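Local atomic coordinates of polyketide biosynthesis 3-hydroxy-3-methylglutaryl-ACP synthase PksG (Bacillus subtilis, PDB entry 4YXQ), a protein that catalyses the aldol condensation of acetyl-AcpK with a beta-ketothioester intermediate on a thiolation domain of PksL during synthesis of the antibiotic bacillaene. Residues A4-M9 and E182-D187; M9-G14 and L302-A307; D50-G55 and T93-Y98; D72-L77 and R103-F108; G135-V140 and A174-E179. All coordinates share one frame; numbering follows the deposited sequence.

Contact 1 (A4-M9 and E182-D187); sequences AGIEAM and EVFQID
Strand 5-12 and strand 184-195 pair antiparallel here, Gly5 against Gln185 and Ile6 against Phe184, in the large mixed sheet of this thiolase-like HMG synthase. The contact matters to the fold because strand 184-195 brings in strands 331-339 and 319-327 on its far side. Ile186 N gives a hydrogen bond to Ala4 O (3.0 Å), reaching the oxygen almost end-on to its carbonyl. One pair further on, Ile6 N bonds to Phe184 O at 2.9 Å, and the return bond splits: Ile6 O takes Val183 N at 3.3 Å and, more weakly, Phe184 N. Two residues facing one make a classic beta bulge at Val183 and Phe184. Between these bonds the chains run close: Gly5 CA lies 3.4 Å from Phe184 O, a CA-H...O contact, with backbone angles (153/-149°) that only glycine adopts readily.

Ile6 is the hub of the side-chain packing. Its longer branch, CG1 and CD1, stands beside the backbone N (chi1 -54°) and reaches slantwise over Phe184, CD1 meeting its CB at 3.7 Å and lying obliquely by the near rim of the ring. The other branch, CG2, is directed at the bulge. Phe121 of helix 116-130 and Leu306 of helix 301-312 also pack on Ile6. At the corner where strand 5-12 bends, the Glu7 carboxylate is held by a salt bridge to Lys137 and by Asn180 N. Val183 straddles this corner with both methyls: CG1 lies 3.2 Å from Glu7 O, and CG2 meets Ile6 CG2, their side chains crossing nearly at right angles.

Contact 2 (M9-G14 and L302-A307); sequences MNVFGG and LFLALA
Strand 9-12 and helix 302-307 cross at 115° between their chain directions, with the two axes 9.0 Å apart, and Met9 and Val11, on the same face of the strand, turn to the helix. The whole contact is apolar and buried near the centre of the chain.

Met9 makes the longer reach. Its chain is extended, CG anti to the backbone N (chi1 175°) and the bonds beyond it near-trans, which carries the terminal methyl across to Phe303. There CE packs on Phe303 CB at 3.6 Å and looks onto the carbonyl of the same residue, while the Phe303 ring continues toward Val173 and Val175 of strand 171-178. Further back along the thioether, SD rests against Ala307 CB at 4.0 Å, and Leu306 CD2 approaches CE from another side, at 4.2 Å. The methionine thus lies over one turn of helix, touching Phe303, Leu306 and Ala307.

Val11 straddles Leu304 with its two methyls: CG1 is 3.6 Å and CG2 3.7 Å from the single methyl Leu304 CD1, the two side chains crossing at about a right angle. CG2 also comes to 4.2 Å from Ala307 CB, which therefore sits beneath both strand residues.

Within the thiolase fold this is helix-on-sheet packing, joining a strand of the N-terminal family region to a helix of the C-terminal one. The side chains of Leu304 and Phe303 are about 9 Å and 10 Å from those of His250 and Cys114, two of the probable catalytic residues, consistent with a place in the core beside the active site.

Contact 3 (D50-G55 and T93-Y98); sequences DPVTFG and TYIHEY
Apolar contact joins the two helices, and it centres on Val52, which points at helix 91-98 with both methyls. CG1 touches Tyr94 CB at 3.8 Å and Ile95 CG1 at 3.9 Å, filling the angle between these consecutive residues; CG2 lies against Tyr94 CB too, and obliquely near its ring. Val52 and Ile95 lie alongside one another, pointing opposite ways. Because CG1 of Ile95 stands beside its backbone N (chi1 -69°), its end leans toward helix 51-64, bringing CD1 to 4.5 Å from Gly55 CA, where the glycine offers bare backbone.

Polar groups work within or beyond the pair. Asp50 is the N-cap of helix 51-64: its OD1 receives Thr53 N at 2.8 Å in a nearly straight bond and Val52 N in a weak one. Asp50 OD2 turns to Arg414 and Tyr416, and the Tyr94 hydroxyl bonds to Arg414 N.

Among the aromatic contacts, Tyr416 meets Tyr94 and Tyr98 edge-to-face and also packs on Val52.

The axes of 51-55 and 93-98 approach to 9.4 Å at 42°, a helix-helix packing in which the capped start of helix 51-64 lies beside the crossover helix of a beta-alpha-beta unit.

Contact 4 (D72-L77 and R103-F108); sequences DRIELL and RNCRLF
Three backbone hydrogen bonds zip the parallel strands together: Arg106 N to Glu75 O (2.9 Å), Leu77 N to Arg106 O (2.9 Å) and Phe108 N to Leu77 O (3.2 Å). The last two run almost straight into their carbonyls, whereas Arg106 N comes to Glu75 O from well above the carbonyl plane. Before the strands pair fully, a water donates to both Asp72 O and Asn104 O, bridging their open ends; its bond to Asn104 O is 2.6 Å.

Glu75 lays its CG 3.5 Å from Asn104 O, and its carboxylate goes on to Ser133 and to Arg234 of the second subunit. The long chain of Arg106 likewise ends at Glu333 of that subunit. Cys105 SG, anti to its own backbone N (chi1 -167°), lies across the peptide of the other strand, 3.5 Å from Leu76 N. On the face of Leu76 and Arg106, Leu76 CD1 touches both Arg106 CB (3.8 Å) and Phe108 CE2 (3.7 Å).

These are the two strands of a beta-alpha-beta crossover. Its helix 91-98 packs on the Leu77 and Leu107 side, Phe127 of helix 116-130 packs on Leu76 and Arg106, and strand 137-144 continues the sheet beyond strand 74-80.

Contact 5 (G135-V140 and A174-E179); sequences GAKALV and AVLVGE
The shortest sound polar bond here runs from a water to Ala136 O (water O to Ala136 O 2.7 Å); the same water accepts from Glu179 N, bridging the backbones where the strands part. A second water lies between this carbonyl and Glu179 OE2, though its bonds are doubtful. That carboxylate oxygen also receives Gly135 N at 2.9 Å, with the donor above the carboxylate plane. With CG beside its own backbone N (chi1 -63°) and the chain extended, Glu179 carries its carboxylate to Gly135 N. Gly135, with positive phi, sits at the turn into the strand.

Beyond this end strands 137-144 and 171-178 form a regular antiparallel ladder inside the thiolase-type mixed sheet, between strands 74-80 and 5-12. Ala138 and Val177 exchange two bonds, with Val177 N to Ala138 O nearly straight at 2.8 Å; Val140 and Val175 exchange two more.

Between them lies the non-hydrogen-bonded pair of Leu139 and Leu176. Each reaches back over the opposite backbone by its CD1: that of Leu139 is 3.7 Å from Val175 O, that of Leu176 3.6 Å from Ala138 O. Ile62 and Ile63 of helix 51-64 pack on this face. Ala138, Val140 and Val177 face helix 116-130 instead, and Val140 CG2 meets Val177 CG2 diagonally at 4.3 Å.

Contacts 1, 4 and 5 are pairings among six neighbouring strands of one mixed sheet, in the order 106-111, 74-80, 137-144, 171-178, 5-12, 184-195. Contact 5 lies between the others, its centre 10 Å from contact 4 and 9 Å from contact 1, and backbone bonds tie it to both neighbours. Contact 2 shares Met9 with contact 1 and lays helix 301-312 on the sheet; Leu306 joins the two. Contact 3 packs helices 51-64 and 91-98, the latter being the crossover helix of contact 4; both contacts touch the second subunit. Along the chain contact 1 encloses contacts 3, 4 and 5, while contact 2 crosses it, bringing a helix of the C-terminal family region onto the first strand and building one core from both regions.

Contact 1 (A4-M9 and E182-D187)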
# COMPACT_ATOMS: atom_id res chain seq x y z
N ALA A 4 -20.26 2.77 9.90
CA ALA A 4 -18.92 2.23 9.73
C ALA A 4 -17.90 2.90 10.63
O ALA A 4 -18.00 4.08 10.92
CB ALA A 4 -18.47 2.33 8.28
N GLY A 5 -16.94 2.11 11.07
CA GLY A 5 -15.78 2.67 11.76
C GLY A 5 -15.15 1.69 12.72
O GLY A 5 -15.23 0.48 12.55
N ILE A 6 -14.58 2.23 13.78
CA ILE A 6 -13.78 1.44 14.67
C ILE A 6 -14.68 0.74 15.67
O ILE A 6 -15.46 1.39 16.34
CB ILE A 6 -12.79 2.33 15.44
CG1 ILE A 6 -11.96 3.18 14.45
CG2 ILE A 6 -11.93 1.47 16.32
CD1 ILE A 6 -10.88 4.00 15.10
N GLU A 7 -14.60 -0.58 15.71
CA GLU A 7 -15.30 -1.39 16.69
C GLU A 7 -14.39 -1.65 17.85
O GLU A 7 -14.84 -1.83 18.96
CB GLU A 7 -15.79 -2.72 16.09
CG GLU A 7 -16.65 -2.52 14.86
CD GLU A 7 -17.50 -3.75 14.49
OE1 GLU A 7 -17.11 -4.90 14.80
OE2 GLU A 7 -18.54 -3.54 13.81
N ALA A 8 -13.09 -1.65 17.60
CA ALA A 8 -12.09 -1.81 18.67
C ALA A 8 -10.72 -1.42 18.16
O ALA A 8 -10.46 -1.48 16.98
CB ALA A 8 -12.05 -3.25 19.13
N MET A 9 -9.85 -1.10 19.09
CA MET A 9 -8.59 -0.49 18.78
C MET A 9 -7.62 -0.73 19.93
O MET A 9 -7.98 -0.54 21.09
CB MET A 9 -8.83 0.99 18.60
CG MET A 9 -7.61 1.85 18.37
SD MET A 9 -8.19 3.56 18.19
CE MET A 9 -6.80 4.07 17.23
N GLU A 182 -18.92 1.39 17.94
CA GLU A 182 -19.12 2.17 19.16
C GLU A 182 -17.91 3.01 19.53
O GLU A 182 -18.09 4.04 20.19
CB GLU A 182 -19.50 1.28 20.35
CG GLU A 182 -20.93 0.74 20.33
CD GLU A 182 -22.03 1.82 20.32
OE1 GLU A 182 -21.94 2.82 21.09
OE2 GLU A 182 -23.00 1.65 19.53
N VAL A 183 -16.70 2.64 19.11
CA VAL A 183 -15.54 3.44 19.58
C VAL A 183 -15.19 4.65 18.70
O VAL A 183 -14.66 5.65 19.19
CB VAL A 183 -14.28 2.62 20.01
CG1 VAL A 183 -14.60 1.16 20.19
CG2 VAL A 183 -13.12 2.81 19.08
N PHE A 184 -15.50 4.57 17.43
CA PHE A 184 -15.34 5.71 16.54
C PHE A 184 -16.16 5.47 15.27
O PHE A 184 -15.73 4.81 14.36
CB PHE A 184 -13.85 5.93 16.23
CG PHE A 184 -13.55 7.26 15.57
CD1 PHE A 184 -13.76 8.45 16.25
CD2 PHE A 184 -13.08 7.32 14.28
CE1 PHE A 184 -13.50 9.67 15.65
CE2 PHE A 184 -12.78 8.53 13.68
CZ PHE A 184 -12.99 9.70 14.36
N GLN A 185 -17.38 5.99 15.25
CA GLN A 185 -18.26 5.88 14.10
C GLN A 185 -17.92 7.04 13.20
O GLN A 185 -18.12 8.19 13.58
CB GLN A 185 -19.75 5.97 14.50
CG GLN A 185 -20.69 5.85 13.31
CD GLN A 185 -22.17 5.89 13.66
OE1 GLN A 185 -22.65 5.17 14.57
NE2 GLN A 185 -22.92 6.70 12.93
N ILE A 186 -17.45 6.77 12.00
CA ILE A 186 -17.08 7.87 11.14
C ILE A 186 -18.30 8.56 10.56
O ILE A 186 -19.37 7.97 10.43
CB ILE A 186 -16.11 7.44 10.02
CG1 ILE A 186 -16.79 6.51 9.02
CG2 ILE A 186 -14.88 6.80 10.63
CD1 ILE A 186 -17.46 7.21 7.85
N ASP A 187 -18.10 9.83 10.22
CA ASP A 187 -19.08 10.66 9.53
C ASP A 187 -18.87 10.50 8.03
O ASP A 187 -17.90 11.02 7.46
CB ASP A 187 -18.85 12.11 9.92
CG ASP A 187 -19.11 12.35 11.39
OD1 ASP A 187 -20.17 11.91 11.86
OD2 ASP A 187 -18.28 13.01 12.07

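Contact 2 (M9-G14 and L302-A307)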
# COMPACT_ATOMS: atom_id res chain seq x y z
N MET A 9 -9.85 -1.10 19.09
CA MET A 9 -8.59 -0.49 18.78
C MET A 9 -7.62 -0.73 19.93
O MET A 9 -7.98 -0.54 21.09
CB MET A 9 -8.83 0.99 18.60
CG MET A 9 -7.61 1.85 18.37
SD MET A 9 -8.19 3.56 18.19
CE MET A 9 -6.80 4.07 17.23
N ASN A 10 -6.40 -1.14 19.62
CA ASN A 10 -5.45 -1.38 20.67
C ASN A 10 -4.05 -1.06 20.23
O ASN A 10 -3.73 -1.09 19.06
CB ASN A 10 -5.55 -2.83 21.12
CG ASN A 10 -4.62 -3.16 22.29
OD1 ASN A 10 -4.55 -2.43 23.27
ND2 ASN A 10 -3.87 -4.21 22.14
N VAL A 11 -3.23 -0.73 21.23
CA VAL A 11 -1.90 -0.20 21.05
C VAL A 11 -0.90 -1.19 21.59
O VAL A 11 -1.09 -1.70 22.68
CB VAL A 11 -1.74 1.09 21.88
CG1 VAL A 11 -0.31 1.61 21.85
CG2 VAL A 11 -2.70 2.13 21.36
N PHE A 12 0.16 -1.43 20.85
CA PHE A 12 1.33 -2.12 21.38
C PHE A 12 2.48 -1.14 21.29
O PHE A 12 2.89 -0.75 20.20
CB PHE A 12 1.67 -3.39 20.62
CG PHE A 12 2.86 -4.10 21.16
CD1 PHE A 12 2.75 -4.86 22.33
CD2 PHE A 12 4.10 -3.99 20.56
CE1 PHE A 12 3.83 -5.53 22.87
CE2 PHE A 12 5.20 -4.62 21.10
CZ PHE A 12 5.07 -5.40 22.25
N GLY A 13 3.03 -0.83 22.45
CA GLY A 13 3.93 0.27 22.63
C GLY A 13 5.29 -0.24 23.00
O GLY A 13 6.07 0.48 23.63
N GLY A 14 5.60 -1.47 22.58
CA GLY A 14 6.94 -2.02 22.75
C GLY A 14 7.04 -2.92 23.96
O GLY A 14 6.14 -2.96 24.80
N LEU A 302 -1.19 9.03 14.56
CA LEU A 302 -2.50 9.60 14.70
C LEU A 302 -3.45 8.64 15.40
O LEU A 302 -4.22 9.03 16.28
CB LEU A 302 -3.06 10.02 13.34
CG LEU A 302 -4.54 10.39 13.34
CD1 LEU A 302 -4.77 11.64 14.18
CD2 LEU A 302 -5.02 10.59 11.93
N PHE A 303 -3.42 7.38 15.02
CA PHE A 303 -4.26 6.41 15.71
C PHE A 303 -3.90 6.36 17.20
O PHE A 303 -4.80 6.21 18.04
CB PHE A 303 -4.07 5.00 15.14
CG PHE A 303 -4.54 4.82 13.72
CD1 PHE A 303 -5.40 5.74 13.13
CD2 PHE A 303 -4.16 3.70 13.00
CE1 PHE A 303 -5.83 5.56 11.83
CE2 PHE A 303 -4.57 3.52 11.70
CZ PHE A 303 -5.42 4.44 11.12
N LEU A 304 -2.61 6.46 17.52
CA LEU A 304 -2.20 6.46 18.91
C LEU A 304 -2.87 7.62 19.61
O LEU A 304 -3.42 7.45 20.71
CB LEU A 304 -0.71 6.60 19.07
CG LEU A 304 -0.19 6.49 20.50
CD1 LEU A 304 -0.56 5.13 21.09
CD2 LEU A 304 1.33 6.69 20.57
N ALA A 305 -2.82 8.80 18.99
CA ALA A 305 -3.41 9.99 19.59
C ALA A 305 -4.93 9.86 19.69
O ALA A 305 -5.53 10.32 20.65
CB ALA A 305 -3.02 11.24 18.80
N LEU A 306 -5.54 9.21 18.70
CA LEU A 306 -6.97 8.98 18.78
C LEU A 306 -7.27 8.10 19.95
O LEU A 306 -8.24 8.34 20.66
CB LEU A 306 -7.50 8.30 17.52
CG LEU A 306 -8.98 7.92 17.54
CD1 LEU A 306 -9.82 9.17 17.80
CD2 LEU A 306 -9.38 7.26 16.23
N ALA A 307 -6.44 7.08 20.16
CA ALA A 307 -6.70 6.12 21.23
C ALA A 307 -6.47 6.79 22.58
O ALA A 307 -7.22 6.57 23.51
CB ALA A 307 -5.82 4.90 21.09

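Contact 3 (D50-G55 and T93-Y98)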
# COMPACT_ATOMS: atom_id res chain seq x y z
N ASP A 50 10.03 -6.99 15.22
CA ASP A 50 9.93 -6.33 13.94
C ASP A 50 8.49 -5.82 13.71
O ASP A 50 7.67 -5.90 14.62
CB ASP A 50 10.43 -7.29 12.84
CG ASP A 50 9.48 -8.41 12.56
OD1 ASP A 50 8.40 -8.50 13.21
OD2 ASP A 50 9.82 -9.21 11.65
N PRO A 51 8.18 -5.27 12.52
CA PRO A 51 6.81 -4.76 12.39
C PRO A 51 5.72 -5.80 12.44
O PRO A 51 4.57 -5.48 12.70
CB PRO A 51 6.84 -4.03 11.03
CG PRO A 51 8.27 -3.58 10.90
CD PRO A 51 9.05 -4.72 11.48
N VAL A 52 6.06 -7.04 12.18
CA VAL A 52 5.10 -8.12 12.31
C VAL A 52 4.82 -8.35 13.79
O VAL A 52 3.69 -8.50 14.19
CB VAL A 52 5.64 -9.43 11.71
CG1 VAL A 52 4.64 -10.55 11.96
CG2 VAL A 52 5.96 -9.25 10.23
N THR A 53 5.90 -8.46 14.56
CA THR A 53 5.84 -8.61 16.02
C THR A 53 4.96 -7.54 16.64
O THR A 53 4.02 -7.83 17.38
CB THR A 53 7.27 -8.53 16.57
OG1 THR A 53 7.83 -9.83 16.52
CG2 THR A 53 7.36 -7.99 17.97
N PHE A 54 5.27 -6.30 16.31
CA PHE A 54 4.51 -5.18 16.84
C PHE A 54 3.04 -5.24 16.38
O PHE A 54 2.13 -5.04 17.19
CB PHE A 54 5.16 -3.88 16.45
CG PHE A 54 6.25 -3.46 17.38
CD1 PHE A 54 6.07 -2.39 18.26
CD2 PHE A 54 7.48 -4.08 17.36
CE1 PHE A 54 7.07 -1.97 19.09
CE2 PHE A 54 8.49 -3.68 18.20
CZ PHE A 54 8.29 -2.63 19.08
N GLY A 55 2.82 -5.58 15.11
CA GLY A 55 1.46 -5.60 14.60
C GLY A 55 0.64 -6.69 15.25
O GLY A 55 -0.52 -6.49 15.64
N THR A 93 0.93 -10.82 5.21
CA THR A 93 1.02 -12.27 5.09
C THR A 93 1.39 -12.91 6.45
O THR A 93 0.67 -13.77 6.95
CB THR A 93 2.03 -12.72 4.03
OG1 THR A 93 3.32 -12.18 4.32
CG2 THR A 93 1.62 -12.24 2.68
N TYR A 94 2.50 -12.47 7.05
CA TYR A 94 2.92 -13.02 8.32
C TYR A 94 1.90 -12.71 9.42
O TYR A 94 1.60 -13.57 10.24
CB TYR A 94 4.23 -12.43 8.74
CG TYR A 94 5.41 -12.88 7.94
CD1 TYR A 94 5.86 -14.18 8.04
CD2 TYR A 94 6.08 -12.01 7.11
CE1 TYR A 94 6.95 -14.62 7.31
CE2 TYR A 94 7.20 -12.43 6.40
CZ TYR A 94 7.63 -13.74 6.51
OH TYR A 94 8.72 -14.17 5.81
N ILE A 95 1.35 -11.51 9.41
CA ILE A 95 0.42 -11.13 10.45
C ILE A 95 -0.83 -11.98 10.40
O ILE A 95 -1.34 -12.41 11.43
CB ILE A 95 0.09 -9.63 10.40
CG1 ILE A 95 1.33 -8.84 10.79
CG2 ILE A 95 -1.11 -9.29 11.28
CD1 ILE A 95 1.25 -7.36 10.49
N HIS A 96 -1.29 -12.24 9.18
CA HIS A 96 -2.47 -13.08 8.91
C HIS A 96 -2.27 -14.47 9.50
O HIS A 96 -3.18 -15.03 10.11
CB HIS A 96 -2.73 -13.17 7.38
CG HIS A 96 -3.87 -14.07 7.00
ND1 HIS A 96 -3.76 -15.45 6.99
CD2 HIS A 96 -5.14 -13.79 6.62
CE1 HIS A 96 -4.93 -15.97 6.65
NE2 HIS A 96 -5.77 -14.99 6.40
N GLU A 97 -1.07 -15.00 9.34
CA GLU A 97 -0.71 -16.33 9.86
C GLU A 97 -0.78 -16.43 11.39
O GLU A 97 -1.48 -17.31 11.95
CB GLU A 97 0.70 -16.70 9.35
CG GLU A 97 1.27 -18.04 9.80
CD GLU A 97 0.53 -19.22 9.21
OE1 GLU A 97 0.80 -20.36 9.65
OE2 GLU A 97 -0.30 -19.02 8.30
N TYR A 98 -0.08 -15.53 12.06
CA TYR A 98 0.06 -15.63 13.51
C TYR A 98 -1.16 -15.14 14.30
O TYR A 98 -1.30 -15.46 15.45
CB TYR A 98 1.36 -14.99 13.98
CG TYR A 98 2.55 -15.79 13.50
CD1 TYR A 98 3.06 -16.85 14.26
CD2 TYR A 98 3.17 -15.50 12.28
CE1 TYR A 98 4.16 -17.59 13.82
CE2 TYR A 98 4.27 -16.24 11.82
CZ TYR A 98 4.75 -17.30 12.57
OH TYR A 98 5.83 -17.99 12.13

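Contact 4 (D72-L77 and R103-F108)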
# COMPACT_ATOMS: atom_id res chain seq x y z
N ASP A 72 -13.93 -14.80 11.82
CA ASP A 72 -14.07 -15.28 10.44
C ASP A 72 -14.72 -14.26 9.51
O ASP A 72 -14.63 -14.45 8.31
CB ASP A 72 -14.88 -16.61 10.33
CG ASP A 72 -14.05 -17.86 10.70
OD1 ASP A 72 -12.79 -17.81 10.79
OD2 ASP A 72 -14.67 -18.90 10.97
N ARG A 73 -15.36 -13.23 10.03
CA ARG A 73 -15.82 -12.13 9.19
C ARG A 73 -14.75 -11.09 8.87
O ARG A 73 -14.96 -10.24 8.02
CB ARG A 73 -17.05 -11.43 9.79
CG ARG A 73 -18.25 -12.36 10.03
CD ARG A 73 -18.72 -13.09 8.78
NE ARG A 73 -19.74 -12.29 8.11
CZ ARG A 73 -19.63 -11.70 6.92
NH1 ARG A 73 -18.53 -11.81 6.18
NH2 ARG A 73 -20.64 -11.00 6.46
N ILE A 74 -13.58 -11.18 9.50
CA ILE A 74 -12.45 -10.37 9.07
C ILE A 74 -11.99 -10.81 7.69
O ILE A 74 -11.42 -11.88 7.52
CB ILE A 74 -11.29 -10.39 10.07
CG1 ILE A 74 -11.73 -9.67 11.35
CG2 ILE A 74 -10.08 -9.68 9.48
CD1 ILE A 74 -10.81 -9.89 12.54
N GLU A 75 -12.24 -9.95 6.71
CA GLU A 75 -12.05 -10.24 5.29
C GLU A 75 -11.10 -9.27 4.58
O GLU A 75 -10.92 -9.33 3.37
CB GLU A 75 -13.41 -10.22 4.58
CG GLU A 75 -14.25 -11.44 4.88
CD GLU A 75 -15.63 -11.35 4.28
OE1 GLU A 75 -15.85 -10.62 3.29
OE2 GLU A 75 -16.53 -12.02 4.81
N LEU A 76 -10.50 -8.37 5.34
CA LEU A 76 -9.57 -7.39 4.80
C LEU A 76 -8.57 -7.09 5.89
O LEU A 76 -8.94 -6.68 6.99
CB LEU A 76 -10.32 -6.11 4.44
CG LEU A 76 -9.50 -4.94 3.91
CD1 LEU A 76 -8.76 -5.32 2.62
CD2 LEU A 76 -10.44 -3.76 3.68
N LEU A 77 -7.30 -7.30 5.58
CA LEU A 77 -6.19 -7.01 6.50
C LEU A 77 -5.21 -6.15 5.76
O LEU A 77 -4.51 -6.61 4.88
CB LEU A 77 -5.55 -8.30 6.96
CG LEU A 77 -4.25 -8.17 7.68
CD1 LEU A 77 -4.39 -7.45 9.00
CD2 LEU A 77 -3.71 -9.54 7.97
N ARG A 103 -8.66 -17.68 5.71
CA ARG A 103 -8.07 -17.53 4.39
C ARG A 103 -8.92 -16.74 3.40
O ARG A 103 -8.40 -16.22 2.42
CB ARG A 103 -7.77 -18.90 3.82
CG ARG A 103 -6.66 -19.60 4.60
CD ARG A 103 -6.20 -20.83 3.86
NE ARG A 103 -4.97 -21.38 4.40
CZ ARG A 103 -4.22 -22.27 3.77
NH1 ARG A 103 -4.59 -22.73 2.58
NH2 ARG A 103 -3.10 -22.72 4.32
N ASN A 104 -10.21 -16.63 3.64
CA ASN A 104 -11.09 -15.81 2.80
C ASN A 104 -10.94 -14.34 3.18
O ASN A 104 -11.82 -13.76 3.83
CB ASN A 104 -12.52 -16.32 2.99
CG ASN A 104 -13.55 -15.54 2.21
OD1 ASN A 104 -13.29 -15.00 1.13
ND2 ASN A 104 -14.76 -15.53 2.75
N CYS A 105 -9.83 -13.74 2.78
CA CYS A 105 -9.41 -12.42 3.28
C CYS A 105 -8.45 -11.77 2.31
O CYS A 105 -7.46 -12.39 1.95
CB CYS A 105 -8.67 -12.57 4.60
SG CYS A 105 -8.37 -11.08 5.57
N ARG A 106 -8.73 -10.54 1.88
CA ARG A 106 -7.74 -9.78 1.14
C ARG A 106 -6.66 -9.37 2.09
O ARG A 106 -6.94 -8.98 3.20
CB ARG A 106 -8.34 -8.53 0.56
CG ARG A 106 -9.42 -8.75 -0.48
CD ARG A 106 -9.71 -7.44 -1.20
NE ARG A 106 -10.69 -7.60 -2.28
CZ ARG A 106 -11.94 -7.17 -2.26
NH1 ARG A 106 -12.41 -6.48 -1.22
NH2 ARG A 106 -12.75 -7.42 -3.30
N LEU A 107 -5.42 -9.41 1.64
CA LEU A 107 -4.34 -8.87 2.46
C LEU A 107 -3.28 -8.14 1.65
O LEU A 107 -2.92 -8.54 0.54
CB LEU A 107 -3.75 -9.98 3.35
CG LEU A 107 -3.27 -11.25 2.67
CD1 LEU A 107 -1.77 -11.19 2.46
CD2 LEU A 107 -3.60 -12.47 3.50
N PHE A 108 -2.83 -7.02 2.19
CA PHE A 108 -1.77 -6.23 1.55
C PHE A 108 -1.25 -5.14 2.48
O PHE A 108 -1.70 -5.01 3.61
CB PHE A 108 -2.25 -5.65 0.21
CG PHE A 108 -3.51 -4.82 0.29
CD1 PHE A 108 -3.45 -3.46 0.41
CD2 PHE A 108 -4.76 -5.43 0.20
CE1 PHE A 108 -4.60 -2.69 0.45
CE2 PHE A 108 -5.94 -4.66 0.25
CZ PHE A 108 -5.86 -3.29 0.36
O HOH W 1 -12.76 -14.77 6.03

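Contact 5 (G135-V140 and A174-E179)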
# COMPACT_ATOMS: atom_id res chain seq x y z
N GLY A 135 -21.80 -7.49 6.60
CA GLY A 135 -21.40 -8.11 7.87
C GLY A 135 -19.90 -8.32 7.98
O GLY A 135 -19.42 -8.69 9.05
N ALA A 136 -19.15 -8.08 6.90
CA ALA A 136 -17.71 -8.25 6.95
C ALA A 136 -17.09 -7.18 7.81
O ALA A 136 -17.67 -6.13 8.03
CB ALA A 136 -17.10 -8.22 5.54
N LYS A 137 -15.90 -7.49 8.31
CA LYS A 137 -15.07 -6.59 9.10
C LYS A 137 -13.75 -6.47 8.39
O LYS A 137 -13.41 -7.28 7.53
CB LYS A 137 -14.81 -7.18 10.47
CG LYS A 137 -15.98 -7.17 11.43
CD LYS A 137 -15.77 -8.18 12.57
CE LYS A 137 -16.58 -7.88 13.84
NZ LYS A 137 -17.98 -7.45 13.57
N ALA A 138 -12.97 -5.47 8.77
CA ALA A 138 -11.59 -5.32 8.32
C ALA A 138 -10.72 -4.99 9.52
O ALA A 138 -11.22 -4.55 10.56
CB ALA A 138 -11.52 -4.18 7.33
N LEU A 139 -9.43 -5.21 9.36
CA LEU A 139 -8.45 -5.00 10.39
C LEU A 139 -7.31 -4.22 9.77
O LEU A 139 -6.68 -4.68 8.81
CB LEU A 139 -7.91 -6.33 10.90
CG LEU A 139 -6.86 -6.29 12.03
CD1 LEU A 139 -7.43 -5.61 13.25
CD2 LEU A 139 -6.39 -7.68 12.44
N VAL A 140 -7.05 -3.03 10.28
CA VAL A 140 -6.04 -2.19 9.71
C VAL A 140 -5.01 -2.02 10.78
O VAL A 140 -5.34 -1.71 11.93
CB VAL A 140 -6.62 -0.85 9.31
CG1 VAL A 140 -5.53 0.04 8.74
CG2 VAL A 140 -7.77 -1.03 8.32
N ALA A 174 -3.62 -1.34 16.11
CA ALA A 174 -4.49 -2.21 15.36
C ALA A 174 -5.88 -1.72 15.51
O ALA A 174 -6.30 -1.37 16.62
CB ALA A 174 -4.41 -3.64 15.90
N VAL A 175 -6.62 -1.72 14.41
CA VAL A 175 -7.90 -1.08 14.38
C VAL A 175 -8.85 -2.00 13.70
O VAL A 175 -8.71 -2.26 12.53
CB VAL A 175 -7.83 0.21 13.56
CG1 VAL A 175 -9.18 0.92 13.59
CG2 VAL A 175 -6.76 1.14 14.12
N LEU A 176 -9.84 -2.48 14.42
CA LEU A 176 -10.86 -3.36 13.84
C LEU A 176 -11.99 -2.46 13.39
O LEU A 176 -12.51 -1.69 14.19
CB LEU A 176 -11.39 -4.34 14.87
CG LEU A 176 -12.44 -5.33 14.42
CD1 LEU A 176 -11.84 -6.40 13.54
CD2 LEU A 176 -13.08 -6.00 15.64
N VAL A 177 -12.35 -2.57 12.12
CA VAL A 177 -13.34 -1.71 11.49
C VAL A 177 -14.54 -2.57 11.10
O VAL A 177 -14.38 -3.68 10.58
CB VAL A 177 -12.77 -1.11 10.20
CG1 VAL A 177 -13.77 -0.18 9.55
CG2 VAL A 177 -11.47 -0.36 10.48
N GLY A 178 -15.73 -2.03 11.30
CA GLY A 178 -16.96 -2.77 11.02
C GLY A 178 -18.23 -1.95 11.14
O GLY A 178 -18.18 -0.72 11.27
N GLU A 179 -19.35 -2.66 11.16
CA GLU A 179 -20.69 -2.06 11.01
C GLU A 179 -21.35 -1.57 12.31
O GLU A 179 -22.38 -0.93 12.23
CB GLU A 179 -21.62 -3.05 10.28
CG GLU A 179 -21.14 -3.34 8.87
CD GLU A 179 -22.04 -4.25 8.05
OE1 GLU A 179 -23.14 -4.63 8.54
OE2 GLU A 179 -21.65 -4.59 6.91
O HOH W 2 -18.89 -5.78 10.45
O HOH W 3 -19.23 -4.84 5.75